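Local coordinates for bifunctional purine biosynthetic protein ADE5,7 (Cryptococcus neoformans var. grubii serotype A, PDB 7LVO), which catalyses the second and fifth steps of de novo purine synthesis, the fragment here being the N-terminal half that joins phosphoribosylamine to glycine at the expense of ATP, at residues I241-F246 / M255-D260. Numbering follows the deposited sequence.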
ATOM      1  N   ILE A 241      -7.542   7.271  -8.070  1.00 28.77           N
ATOM      2  CA  ILE A 241      -6.109   7.359  -8.319  1.00 32.76           C
ATOM      3  C   ILE A 241      -5.379   7.198  -6.991  1.00 29.82           C
ATOM      4  O   ILE A 241      -5.918   7.499  -5.921  1.00 28.70           O
ATOM      5  CB  ILE A 241      -5.704   8.683  -9.002  1.00 29.47           C
ATOM      6  CG1 ILE A 241      -6.040   9.880  -8.112  1.00 33.03           C
ATOM      7  CG2 ILE A 241      -6.391   8.812 -10.356  1.00 31.55           C
ATOM      8  CD1 ILE A 241      -5.506  11.202  -8.636  1.00 33.59           C
ATOM      9  N   SER A 242      -4.149   6.702  -7.064  1.00 27.20           N
ATOM     10  CA  SER A 242      -3.284   6.550  -5.903  1.00 26.83           C
ATOM     11  C   SER A 242      -2.150   7.564  -5.997  1.00 29.55           C
ATOM     12  O   SER A 242      -1.482   7.659  -7.034  1.00 27.41           O
ATOM     13  CB  SER A 242      -2.721   5.131  -5.823  1.00 28.82           C
ATOM     14  OG  SER A 242      -3.757   4.169  -5.671  1.00 34.24           O
ATOM     15  N   VAL A 243      -1.932   8.312  -4.915  1.00 26.41           N
ATOM     16  CA  VAL A 243      -0.849   9.286  -4.830  1.00 22.22           C
ATOM     17  C   VAL A 243       0.036   8.885  -3.656  1.00 20.11           C
ATOM     18  O   VAL A 243      -0.354   9.052  -2.496  1.00 24.09           O
ATOM     19  CB  VAL A 243      -1.374  10.717  -4.659  1.00 27.17           C
ATOM     20  CG1 VAL A 243      -0.215  11.696  -4.568  1.00 29.90           C
ATOM     21  CG2 VAL A 243      -2.307  11.086  -5.807  1.00 34.75           C
ATOM     22  N   LEU A 244       1.211   8.348  -3.955  1.00 24.07           N
ATOM     23  CA  LEU A 244       2.202   7.993  -2.952  1.00 26.38           C
ATOM     24  C   LEU A 244       3.222   9.117  -2.822  1.00 24.47           C
ATOM     25  O   LEU A 244       3.700   9.652  -3.827  1.00 20.12           O
ATOM     26  CB  LEU A 244       2.911   6.688  -3.322  1.00 20.21           C
ATOM     27  CG  LEU A 244       2.068   5.419  -3.211  1.00 26.39           C
ATOM     28  CD1 LEU A 244       1.033   5.349  -4.324  1.00 27.98           C
ATOM     29  CD2 LEU A 244       2.980   4.194  -3.226  1.00 34.35           C
ATOM     30  N   ALA A 245       3.565   9.458  -1.580  1.00 22.80           N
ATOM     31  CA  ALA A 245       4.464  10.573  -1.308  1.00 20.33           C
ATOM     32  C   ALA A 245       5.341  10.257  -0.107  1.00 24.27           C
ATOM     33  O   ALA A 245       4.845   9.794   0.922  1.00 25.00           O
ATOM     34  CB  ALA A 245       3.669  11.861  -1.053  1.00 23.44           C
ATOM     35  N   PHE A 246       6.641  10.511  -0.245  1.00 28.05           N
ATOM     36  CA  PHE A 246       7.564  10.402   0.876  1.00 22.84           C
ATOM     37  C   PHE A 246       7.419  11.613   1.784  1.00 27.85           C
ATOM     38  O   PHE A 246       7.233  12.737   1.313  1.00 18.64           O
ATOM     39  CB  PHE A 246       9.007  10.301   0.379  1.00 26.38           C
ATOM     40  CG  PHE A 246       9.274   9.098  -0.476  1.00 20.73           C
ATOM     41  CD1 PHE A 246       9.636   7.892   0.090  1.00 22.68           C
ATOM     42  CD2 PHE A 246       9.168   9.179  -1.863  1.00 19.76           C
ATOM     43  CE1 PHE A 246       9.884   6.780  -0.704  1.00 15.40           C
ATOM     44  CE2 PHE A 246       9.406   8.079  -2.656  1.00 27.32           C
ATOM     45  CZ  PHE A 246       9.775   6.873  -2.076  1.00 24.28           C
ATOM     46  N   MET A 255       5.266  10.808  -5.549  1.00 30.22           N
ATOM     47  CA  MET A 255       5.620  10.021  -6.718  1.00 26.63           C
ATOM     48  C   MET A 255       4.567  10.220  -7.796  1.00 20.23           C
ATOM     49  O   MET A 255       3.480  10.742  -7.532  1.00 23.95           O
ATOM     50  CB  MET A 255       5.724   8.548  -6.346  1.00 28.75           C
ATOM     51  CG  MET A 255       6.621   8.250  -5.152  1.00 30.91           C
ATOM     52  SD  MET A 255       6.827   6.469  -4.907  1.00 26.21           S
ATOM     53  CE  MET A 255       8.104   6.107  -6.089  1.00 19.27           C
ATOM     54  N   PRO A 256       4.859   9.821  -9.034  1.00 26.90           N
ATOM     55  CA  PRO A 256       3.842   9.915 -10.091  1.00 30.03           C
ATOM     56  C   PRO A 256       2.559   9.210  -9.676  1.00 22.56           C
ATOM     57  O   PRO A 256       2.584   8.099  -9.139  1.00 21.50           O
ATOM     58  CB  PRO A 256       4.509   9.228 -11.289  1.00 24.06           C
ATOM     59  CG  PRO A 256       5.980   9.400 -11.045  1.00 26.92           C
ATOM     60  CD  PRO A 256       6.153   9.322  -9.545  1.00 19.55           C
ATOM     61  N   ALA A 257       1.431   9.870  -9.926  1.00 24.72           N
ATOM     62  CA  ALA A 257       0.139   9.310  -9.563  1.00 24.20           C
ATOM     63  C   ALA A 257      -0.078   7.979 -10.271  1.00 23.95           C
ATOM     64  O   ALA A 257       0.351   7.772 -11.406  1.00 22.73           O
ATOM     65  CB  ALA A 257      -0.987  10.282  -9.919  1.00 32.27           C
ATOM     66  N   ALA A 258      -0.752   7.066  -9.582  1.00 20.25           N
ATOM     67  CA  ALA A 258      -1.000   5.731 -10.097  1.00 24.99           C
ATOM     68  C   ALA A 258      -2.487   5.417 -10.035  1.00 23.92           C
ATOM     69  O   ALA A 258      -3.254   6.072  -9.331  1.00 29.30           O
ATOM     70  CB  ALA A 258      -0.208   4.677  -9.308  1.00 27.36           C
ATOM     71  N   GLN A 259      -2.888   4.403 -10.806  1.00 26.32           N
ATOM     72  CA  GLN A 259      -4.237   3.861 -10.762  1.00 20.11           C
ATOM     73  C   GLN A 259      -4.148   2.349 -10.593  1.00 21.90           C
ATOM     74  O   GLN A 259      -3.317   1.696 -11.230  1.00 26.91           O
ATOM     75  CB  GLN A 259      -5.032   4.198 -12.023  1.00 24.90           C
ATOM     76  CG  GLN A 259      -5.562   5.621 -12.051  1.00 33.79           C
ATOM     77  CD  GLN A 259      -6.540   5.852 -13.191  1.00 37.82           C
ATOM     78  OE1 GLN A 259      -6.139   6.115 -14.326  1.00 39.89           O
ATOM     79  NE2 GLN A 259      -7.831   5.745 -12.895  1.00 32.14           N
ATOM     80  N   ASP A 260      -5.012   1.802  -9.744  1.00 24.98           N
ATOM     81  CA  ASP A 260      -5.042   0.381  -9.436  1.00 31.26           C
ATOM     82  C   ASP A 260      -6.363  -0.224  -9.889  1.00 33.82           C
ATOM     83  O   ASP A 260      -7.377   0.466 -10.016  1.00 40.72           O
ATOM     84  CB  ASP A 260      -4.835   0.153  -7.931  1.00 29.76           C
ATOM     85  CG  ASP A 260      -4.881  -1.312  -7.546  1.00 41.92           C
ATOM     86  OD1 ASP A 260      -4.243  -2.135  -8.240  1.00 43.29           O
ATOM     87  OD2 ASP A 260      -5.550  -1.642  -6.546  1.00 44.87           O
TER
HETATM   88  O   HOH W   1      -6.148   3.816  -7.818  1.00 33.52           O
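Ser242 and Ala258 form an antiparallel hydrogen-bonded pair: Ser242 N reaches Ala258 O at 2.5 Å, and Ala258 N returns to Ser242 O at 2.7 Å. Two residues further along 240-248, but three back from Ala258, Met255 N bonds to Leu244 O at 2.6 Å. Between these anchors the chain bows out at Pro256, and Ala257 adds a CA-H...O contact to Ser242 O. At the Phe246 end, Met255 CG, anti to its own carbonyl carbon (chi1 -52°), rests 3.7 Å from Phe246 CE2; the chain runs on extended (chi2 -174°), bringing SD 4.8 Å from the ring centroid in an oblique Met-aromatic contact. SD also abuts Leu244 CB. At the other end Ile241 CG2 packs on Gln259 CG at 3.7 Å, while Gln259 OE1 bonds to Tyr279 OH and NE2 to Glu240 O. A water links Ser242 OG to Asp260 N, and Glu340 holds the same hydroxyl. Strand 240-248 pairs with strand 315-323 along its other edge; 255-260 leads into strand 259-263, outermost in a second sheet. The pairing prolongs, after a short break, the beta hairpin of strands 240-248 and 252-254 in the ATP-grasp domain, with Ser242 in the predicted ATP-binding region and its side chain about 8 Å from that of Glu331, a predicted magnesium ligand.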